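Local coordinates for protein iron-containing alcohol dehydrogenase (Ralstonia eutropha, PDB 3JZD) that probably reduces maleylacetate to 3-oxoadipate with NADH or NADPH, as a homodimeric member of the iron-containing alcohol dehydrogenase family, at residues 106-109 / 110-114. Numbering follows the deposited sequence. Where two conformers were deposited one is given.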
loop_
_atom_site.group_PDB
_atom_site.type_symbol
_atom_site.label_atom_id
_atom_site.label_comp_id
_atom_site.label_asym_id
_atom_site.label_seq_id
_atom_site.Cartn_x
_atom_site.Cartn_y
_atom_site.Cartn_z
ATOM N N LYS A 106 2.630 -1.309 -22.814
ATOM C CA LYS A 106 3.759 -1.965 -22.149
ATOM C C LYS A 106 4.803 -2.386 -23.168
ATOM O O LYS A 106 5.987 -2.281 -22.885
ATOM C CB LYS A 106 3.321 -3.189 -21.325
ATOM C CG LYS A 106 2.545 -2.838 -20.061
ATOM C CD LYS A 106 2.256 -4.057 -19.192
ATOM C CE LYS A 106 1.763 -3.699 -17.799
ATOM N NZ LYS A 106 1.555 -4.924 -16.942
ATOM N N ALA A 107 4.353 -2.869 -24.332
ATOM C CA ALA A 107 5.262 -3.321 -25.381
ATOM C C ALA A 107 6.014 -2.143 -25.935
ATOM O O ALA A 107 7.192 -2.233 -26.174
ATOM C CB ALA A 107 4.497 -4.050 -26.504
ATOM N N ILE A 108 5.326 -1.025 -26.157
ATOM C CA ILE A 108 6.000 0.181 -26.674
ATOM C C ILE A 108 7.047 0.661 -25.661
ATOM O O ILE A 108 8.148 1.060 -26.038
ATOM C CB ILE A 108 4.981 1.318 -26.981
ATOM C CG1 ILE A 108 4.036 0.897 -28.106
ATOM C CG2 ILE A 108 5.669 2.647 -27.350
ATOM C CD1 ILE A 108 2.884 1.843 -28.270
ATOM N N ALA A 109 6.702 0.606 -24.384
ATOM C CA ALA A 109 7.568 1.080 -23.316
ATOM C C ALA A 109 8.749 0.162 -23.183
ATOM O O ALA A 109 9.836 0.630 -22.884
ATOM C CB ALA A 109 6.835 1.180 -22.005
ATOM N N LEU A 110 8.534 -1.133 -23.417
ATOM C CA LEU A 110 9.629 -2.097 -23.388
ATOM C C LEU A 110 10.702 -1.759 -24.430
ATOM O O LEU A 110 11.871 -1.843 -24.136
ATOM C CB LEU A 110 9.118 -3.509 -23.642
ATOM C CG LEU A 110 10.136 -4.643 -23.418
ATOM C CD1 LEU A 110 10.755 -4.529 -22.041
ATOM C CD2 LEU A 110 9.469 -6.008 -23.571
ATOM N N GLU A 111 10.299 -1.360 -25.630
ATOM C CA GLU A 111 11.250 -1.032 -26.706
ATOM C C GLU A 111 11.771 0.406 -26.638
ATOM O O GLU A 111 12.916 0.672 -27.025
ATOM C CB GLU A 111 10.595 -1.299 -28.076
ATOM C CG GLU A 111 11.351 -0.837 -29.359
ATOM C CD GLU A 111 12.648 -1.601 -29.653
ATOM O OE1 GLU A 111 13.425 -1.865 -28.713
ATOM O OE2 GLU A 111 12.895 -1.913 -30.844
ATOM N N THR A 112 10.965 1.337 -26.145
ATOM C CA THR A 112 11.364 2.731 -26.175
ATOM C C THR A 112 11.690 3.425 -24.882
ATOM O O THR A 112 12.285 4.483 -24.908
ATOM C CB THR A 112 10.243 3.542 -26.780
ATOM O OG1 THR A 112 9.113 3.534 -25.885
ATOM C CG2 THR A 112 9.861 2.956 -28.120
ATOM N N GLY A 113 11.273 2.882 -23.760
ATOM C CA GLY A 113 11.510 3.540 -22.508
ATOM C C GLY A 113 10.504 4.622 -22.181
ATOM O O GLY A 113 10.480 5.084 -21.038
HETATM N N MSE A 114 9.614 4.986 -23.119
HETATM C CA MSE A 114 8.667 6.088 -22.860
HETATM C C MSE A 114 7.653 5.784 -21.753
HETATM O O MSE A 114 7.235 4.650 -21.563
HETATM C CB MSE A 114 7.906 6.488 -24.127
HETATM C CG MSE A 114 6.813 5.521 -24.570
HETATM SE SE MSE A 114 5.902 6.279 -26.135
HETATM C CE MSE A 114 7.396 6.191 -27.375
#
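Thr112 reaches back one turn to Ile108 at the C-terminal end of helix 99-112, and its hydroxyl does double duty there. Thr112 OG1 donates to Ile108 O at 2.7 Å, approaching from above the carbonyl plane, while the same carbonyl takes the regular helical bond from Thr112 N, at 2.8 Å and much nearer that plane. With chi1 at 68°, Thr112 OG1 sits between its own backbone N and carbonyl carbon, where it can also accept from Met114 N at 3.2 Å along an almost straight N-H...O line (168°). This second bond closes an ST turn, giving a partner to an amide beyond the last helical turn; threonine suits the place because one hydroxyl both gives and receives. Leu110 N bonds to Lys106 O, and Glu111 N, at a longer 3.3 Å, to Ala107 O; the series ends with Gly113 N on Ala109 O at 2.8 Å. Gly113 then turns out of the helix with positive phi (82°), a conformation that glycine adopts readily because it has no CB to meet the carbonyl oxygen of Thr112. Beyond it, the chain of selenomethionine Met114 brings SE to 3.8 Å from Ile108 CG2, an apolar contact on the helix flank. Ile108 also packs against Ala81 and Thr82 of helix 75-88. Lys106, which touches the bound NAD, extends away so that NZ bonds to the carbonyl oxygens of Ser126, Thr129 and Val131. The amides of residues 110 to 114 and the threonine hydroxyl thus all find partners within residues 106-114, so the helix can end without leaving those groups unpaired as the chain heads for strand 116-120 of this beta-alpha-beta unit.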